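Local coordinates for NOL1/NOP2/sun family protein (Enterococcus faecium, PDB 3M4X) that probably methylates ribosomal RNA, as an RsmF-like member of the NOL1/NOP2/sun family that joins a methyltransferase domain to a PUA domain, at residues 257-270 with 276-290. Residues are numbered along the deposited sequence; the frame is centred on the assembly and turned at random.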
loop_
_atom_site.group_PDB
_atom_site.type_symbol
_atom_site.label_atom_id
_atom_site.label_comp_id
_atom_site.label_asym_id
_atom_site.label_seq_id
_atom_site.Cartn_x
_atom_site.Cartn_y
_atom_site.Cartn_z
ATOM N N ILE A 257 -6.773 17.371 -16.748
ATOM C CA ILE A 257 -5.648 16.450 -16.845
ATOM C C ILE A 257 -4.378 17.175 -16.418
ATOM O O ILE A 257 -4.110 18.294 -16.846
ATOM C CB ILE A 257 -5.435 15.906 -18.285
ATOM C CG1 ILE A 257 -6.728 15.322 -18.865
ATOM C CG2 ILE A 257 -4.307 14.868 -18.290
ATOM C CD1 ILE A 257 -6.554 14.678 -20.267
ATOM N N GLU A 258 -3.584 16.524 -15.587
ATOM C CA GLU A 258 -2.426 17.166 -15.003
ATOM C C GLU A 258 -1.115 16.460 -15.377
ATOM O O GLU A 258 -1.090 15.262 -15.707
ATOM C CB GLU A 258 -2.599 17.207 -13.481
ATOM C CG GLU A 258 -2.276 18.544 -12.849
ATOM C CD GLU A 258 -3.359 19.579 -13.052
ATOM O OE1 GLU A 258 -4.546 19.207 -13.136
ATOM O OE2 GLU A 258 -3.020 20.778 -13.117
ATOM N N GLU A 259 -0.020 17.206 -15.313
ATOM C CA GLU A 259 1.289 16.639 -15.591
ATOM C C GLU A 259 1.763 15.769 -14.442
ATOM O O GLU A 259 1.439 16.019 -13.284
ATOM C CB GLU A 259 2.295 17.744 -15.866
ATOM C CG GLU A 259 1.882 18.606 -17.041
ATOM C CD GLU A 259 3.039 19.380 -17.638
ATOM O OE1 GLU A 259 3.972 19.743 -16.885
ATOM O OE2 GLU A 259 3.012 19.626 -18.866
ATOM N N ILE A 260 2.514 14.728 -14.781
ATOM C CA ILE A 260 3.118 13.848 -13.799
ATOM C C ILE A 260 4.630 13.950 -13.945
ATOM O O ILE A 260 5.220 13.273 -14.783
ATOM C CB ILE A 260 2.682 12.397 -14.035
ATOM C CG1 ILE A 260 1.157 12.278 -13.891
ATOM C CG2 ILE A 260 3.436 11.450 -13.077
ATOM C CD1 ILE A 260 0.566 10.936 -14.330
ATOM N N PRO A 261 5.263 14.829 -13.156
ATOM C CA PRO A 261 6.709 15.019 -13.310
ATOM C C PRO A 261 7.468 13.720 -13.059
ATOM O O PRO A 261 7.209 13.021 -12.078
ATOM C CB PRO A 261 7.050 16.053 -12.229
ATOM C CG PRO A 261 5.729 16.694 -11.861
ATOM C CD PRO A 261 4.704 15.629 -12.050
ATOM N N LEU A 262 8.388 13.388 -13.956
ATOM C CA LEU A 262 9.239 12.214 -13.783
ATOM C C LEU A 262 10.634 12.453 -14.334
ATOM O O LEU A 262 10.819 13.233 -15.270
ATOM C CB LEU A 262 8.635 10.999 -14.473
ATOM C CG LEU A 262 7.623 10.207 -13.663
ATOM C CD1 LEU A 262 7.221 8.986 -14.453
ATOM C CD2 LEU A 262 8.232 9.810 -12.338
ATOM N N THR A 263 11.613 11.779 -13.739
ATOM C CA THR A 263 12.976 11.804 -14.243
ATOM C C THR A 263 13.087 10.789 -15.365
ATOM O O THR A 263 13.568 11.092 -16.454
ATOM C CB THR A 263 13.986 11.441 -13.148
ATOM O OG1 THR A 263 13.833 12.338 -12.045
ATOM C CG2 THR A 263 15.424 11.525 -13.686
ATOM N N GLN A 264 12.625 9.579 -15.084
ATOM C CA GLN A 264 12.599 8.516 -16.075
ATOM C C GLN A 264 11.631 8.852 -17.216
ATOM O O GLN A 264 10.444 9.096 -16.987
ATOM C CB GLN A 264 12.206 7.198 -15.404
ATOM C CG GLN A 264 12.225 5.991 -16.328
ATOM C CD GLN A 264 13.619 5.635 -16.803
ATOM O OE1 GLN A 264 14.619 6.051 -16.211
ATOM N NE2 GLN A 264 13.695 4.854 -17.877
ATOM N N SER A 265 12.135 8.877 -18.445
ATOM C CA SER A 265 11.261 9.106 -19.592
ATOM C C SER A 265 10.392 7.882 -19.828
ATOM O O SER A 265 10.783 6.754 -19.515
ATOM C CB SER A 265 12.065 9.440 -20.844
ATOM O OG SER A 265 12.353 10.823 -20.895
ATOM N N VAL A 266 9.207 8.109 -20.376
ATOM C CA VAL A 266 8.240 7.041 -20.548
ATOM C C VAL A 266 7.406 7.330 -21.758
ATOM O O VAL A 266 7.474 8.425 -22.315
ATOM C CB VAL A 266 7.291 6.936 -19.333
ATOM C CG1 VAL A 266 7.907 6.089 -18.244
ATOM C CG2 VAL A 266 6.928 8.329 -18.812
ATOM N N SER A 267 6.613 6.347 -22.164
ATOM C CA SER A 267 5.628 6.550 -23.216
ATOM C C SER A 267 4.430 7.330 -22.666
ATOM O O SER A 267 4.275 7.495 -21.452
ATOM C CB SER A 267 5.171 5.212 -23.791
ATOM O OG SER A 267 6.273 4.483 -24.299
ATOM N N SER A 268 3.576 7.792 -23.563
ATOM C CA SER A 268 2.497 8.677 -23.178
ATOM C C SER A 268 1.172 8.159 -23.710
ATOM O O SER A 268 1.147 7.342 -24.623
ATOM C CB SER A 268 2.773 10.067 -23.732
ATOM O OG SER A 268 2.076 10.247 -24.946
ATOM N N GLY A 269 0.066 8.612 -23.131
ATOM C CA GLY A 269 -1.236 8.315 -23.697
ATOM C C GLY A 269 -1.314 8.867 -25.118
ATOM O O GLY A 269 -0.600 9.808 -25.466
ATOM N N ARG A 270 -2.172 8.284 -25.949
ATOM C CA ARG A 270 -2.254 8.693 -27.354
ATOM C C ARG A 270 -3.537 9.453 -27.632
ATOM O O ARG A 270 -4.622 8.922 -27.452
ATOM C CB ARG A 270 -2.144 7.476 -28.276
ATOM C CG ARG A 270 -0.969 6.564 -27.921
ATOM C CD ARG A 270 -0.656 5.573 -29.044
ATOM N NE ARG A 270 0.575 4.828 -28.775
ATOM C CZ ARG A 270 1.252 4.130 -29.685
ATOM N NH1 ARG A 270 0.823 4.074 -30.946
ATOM N NH2 ARG A 270 2.363 3.487 -29.333
ATOM N N VAL A 276 -10.483 13.894 -26.008
ATOM C CA VAL A 276 -10.282 15.202 -25.391
ATOM C C VAL A 276 -8.821 15.596 -25.486
ATOM O O VAL A 276 -7.982 14.760 -25.770
ATOM C CB VAL A 276 -10.731 15.228 -23.903
ATOM C CG1 VAL A 276 -12.175 14.786 -23.784
ATOM C CG2 VAL A 276 -9.811 14.338 -23.040
ATOM N N ALA A 277 -8.526 16.866 -25.236
ATOM C CA ALA A 277 -7.158 17.359 -25.258
ATOM C C ALA A 277 -6.381 16.835 -24.054
ATOM O O ALA A 277 -6.969 16.309 -23.112
ATOM C CB ALA A 277 -7.159 18.887 -25.253
ATOM N N GLY A 278 -5.060 16.982 -24.100
ATOM C CA GLY A 278 -4.188 16.736 -22.959
ATOM C C GLY A 278 -3.788 15.305 -22.659
ATOM O O GLY A 278 -3.069 15.048 -21.694
ATOM N N LEU A 279 -4.265 14.370 -23.467
ATOM C CA LEU A 279 -4.013 12.950 -23.244
ATOM C C LEU A 279 -2.518 12.572 -23.228
ATOM O O LEU A 279 -2.115 11.580 -22.620
ATOM C CB LEU A 279 -4.763 12.133 -24.295
ATOM C CG LEU A 279 -6.078 11.448 -23.886
ATOM C CD1 LEU A 279 -6.560 11.839 -22.502
ATOM C CD2 LEU A 279 -7.178 11.646 -24.931
ATOM N N GLU A 280 -1.701 13.372 -23.894
ATOM C CA GLU A 280 -0.269 13.132 -23.934
ATOM C C GLU A 280 0.361 13.268 -22.549
ATOM O O GLU A 280 1.481 12.807 -22.322
ATOM C CB GLU A 280 0.399 14.102 -24.916
ATOM C CG GLU A 280 0.327 15.566 -24.489
ATOM C CD GLU A 280 -0.988 16.261 -24.865
ATOM O OE1 GLU A 280 -1.893 15.619 -25.451
ATOM O OE2 GLU A 280 -1.101 17.471 -24.583
ATOM N N LYS A 281 -0.361 13.909 -21.633
ATOM C CA LYS A 281 0.097 14.095 -20.255
ATOM C C LYS A 281 -0.114 12.848 -19.422
ATOM O O LYS A 281 0.373 12.761 -18.301
ATOM C CB LYS A 281 -0.648 15.247 -19.583
ATOM C CG LYS A 281 -0.381 16.615 -20.172
ATOM C CD LYS A 281 -1.313 17.643 -19.530
ATOM C CE LYS A 281 -1.461 18.871 -20.413
ATOM N NZ LYS A 281 -2.634 19.688 -20.006
ATOM N N THR A 282 -0.880 11.900 -19.948
ATOM C CA THR A 282 -1.014 10.608 -19.294
ATOM C C THR A 282 0.159 9.702 -19.704
ATOM O O THR A 282 0.841 9.960 -20.699
ATOM C CB THR A 282 -2.384 9.960 -19.582
ATOM O OG1 THR A 282 -2.447 9.523 -20.945
ATOM C CG2 THR A 282 -3.521 10.977 -19.317
ATOM N N ILE A 283 0.399 8.657 -18.921
ATOM C CA ILE A 283 1.621 7.863 -19.039
ATOM C C ILE A 283 1.323 6.440 -19.444
ATOM O O ILE A 283 0.475 5.782 -18.846
ATOM C CB ILE A 283 2.350 7.761 -17.695
ATOM C CG1 ILE A 283 2.959 9.102 -17.286
ATOM C CG2 ILE A 283 3.408 6.663 -17.736
ATOM C CD1 ILE A 283 3.603 9.043 -15.897
ATOM N N ARG A 284 2.039 5.965 -20.452
ATOM C CA ARG A 284 1.968 4.564 -20.826
ATOM C C ARG A 284 3.303 3.884 -20.601
ATOM O O ARG A 284 4.362 4.461 -20.830
ATOM C CB ARG A 284 1.518 4.390 -22.282
ATOM C CG ARG A 284 0.002 4.329 -22.441
ATOM C CD ARG A 284 -0.398 4.245 -23.911
ATOM N NE ARG A 284 -1.835 4.061 -24.088
ATOM C CZ ARG A 284 -2.457 2.880 -24.080
ATOM N NH1 ARG A 284 -1.773 1.752 -23.905
ATOM N NH2 ARG A 284 -3.771 2.829 -24.246
ATOM N N ILE A 285 3.242 2.645 -20.148
ATOM C CA ILE A 285 4.435 1.832 -20.048
ATOM C C ILE A 285 4.248 0.611 -20.945
ATOM O O ILE A 285 3.347 -0.199 -20.727
ATOM C CB ILE A 285 4.731 1.449 -18.577
ATOM C CG1 ILE A 285 5.080 2.709 -17.783
ATOM C CG2 ILE A 285 5.880 0.450 -18.500
ATOM C CD1 ILE A 285 5.265 2.483 -16.326
ATOM N N TRP A 286 5.075 0.523 -21.981
ATOM C CA TRP A 286 5.018 -0.576 -22.941
ATOM C C TRP A 286 6.207 -1.508 -22.692
ATOM O O TRP A 286 7.336 -1.041 -22.529
ATOM C CB TRP A 286 5.097 -0.049 -24.374
ATOM C CG TRP A 286 3.922 0.791 -24.876
ATOM C CD1 TRP A 286 3.885 2.153 -25.013
ATOM C CD2 TRP A 286 2.660 0.307 -25.369
ATOM N NE1 TRP A 286 2.671 2.546 -25.531
ATOM C CE2 TRP A 286 1.904 1.434 -25.764
ATOM C CE3 TRP A 286 2.095 -0.965 -25.510
ATOM C CZ2 TRP A 286 0.610 1.324 -26.282
ATOM C CZ3 TRP A 286 0.810 -1.071 -26.022
ATOM C CH2 TRP A 286 0.081 0.067 -26.405
ATOM N N PRO A 287 5.961 -2.825 -22.664
ATOM C CA PRO A 287 7.003 -3.809 -22.329
ATOM C C PRO A 287 8.131 -3.854 -23.369
ATOM O O PRO A 287 9.267 -4.187 -23.051
ATOM C CB PRO A 287 6.249 -5.147 -22.325
ATOM C CG PRO A 287 4.786 -4.807 -22.406
ATOM C CD PRO A 287 4.680 -3.456 -23.020
ATOM N N HIS A 288 7.817 -3.531 -24.614
ATOM C CA HIS A 288 8.826 -3.577 -25.660
ATOM C C HIS A 288 9.667 -2.302 -25.717
ATOM O O HIS A 288 10.648 -2.232 -26.454
ATOM C CB HIS A 288 8.169 -3.844 -27.014
ATOM C CG HIS A 288 7.233 -2.762 -27.461
ATOM N ND1 HIS A 288 6.001 -2.550 -26.874
ATOM C CD2 HIS A 288 7.344 -1.842 -28.447
ATOM C CE1 HIS A 288 5.399 -1.542 -27.479
ATOM N NE2 HIS A 288 6.190 -1.096 -28.437
ATOM N N LYS A 289 9.288 -1.316 -24.910
ATOM C CA LYS A 289 9.777 0.052 -25.052
ATOM C C LYS A 289 10.378 0.551 -23.748
ATOM O O LYS A 289 11.466 1.123 -23.725
ATOM C CB LYS A 289 8.607 0.977 -25.412
ATOM C CG LYS A 289 8.724 1.698 -26.739
ATOM C CD LYS A 289 7.661 2.781 -26.817
ATOM C CE LYS A 289 7.763 3.640 -28.075
ATOM N NZ LYS A 289 6.846 4.818 -27.980
ATOM N N ASP A 290 9.631 0.347 -22.666
ATOM C CA ASP A 290 9.973 0.876 -21.357
ATOM C C ASP A 290 10.327 -0.262 -20.426
ATOM O O ASP A 290 10.319 -1.421 -20.821
ATOM C CB ASP A 290 8.784 1.631 -20.770
ATOM C CG ASP A 290 8.259 2.696 -21.696
ATOM O OD1 ASP A 290 9.050 3.572 -22.098
ATOM O OD2 ASP A 290 7.057 2.653 -22.029
HETATM O O HOH W 1 -1.949 12.700 -16.163
HETATM O O HOH W 2 2.694 13.969 -17.720
HETATM O O HOH W 3 2.146 5.360 -26.353
#
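Ile257 lays its two branches over the turn 277-281: a chi1 of -52° sets CG1 beside the backbone N and CG2 anti to it, which sends Ile257 CD1 to Leu279 CD1 (3.6 Å) and CG2 against Lys281 CB. Farther along, the extended Lys281 chain crosses Glu259 CG by its methylenes. A water accepts from Ile260 N and donates to Lys281 O, bridging the segments where no direct bond joins these two residues. Ile260 CG2 and Leu262 CD1 both close on Ile283 CD1, at 3.7 and 3.9 Å, while Val266 CG2 covers the other branch, CG2, of the same isoleucine. Ser267 begins a short antiparallel ladder, its O accepting from Arg284 N at 2.9 Å. On the side chain, Ser267 OG donates to the syn lone pair of Asp290 OD2 (3.0 Å); the anti lone pair takes Trp286 N, which helps fix the carboxylate. Ser267 OG also lies at the edge of the indole, 3.4 Å from Trp286 CD1. Ser268 and Ile283 form the non-hydrogen-bonded pair, and Gly269 N then donates to Thr282 O at 2.9 Å. Gly269 CA lies 3.2 Å from Thr282 OG1, which donates to Leu279 O in the plane of that carbonyl. Arg270 NH2 makes a salt bridge with Glu23 and approaches Trp286 obliquely, guanidinium and indole planes 69° apart; one water joins Arg270 NE to Ser268 O and Trp286 NE1. This antiparallel pair extends the Rossmann-like methyltransferase sheet: strand 283-285 pairs in turn with strand 295-302, placing 267-268 outside it, and Glu258 also bonds by backbone to 295-302. Arg284 makes a salt bridge to Glu243, helix 95-101 packs on Ile260, Leu262 and Ile285, and helix 24-33 meets Trp286 and His288.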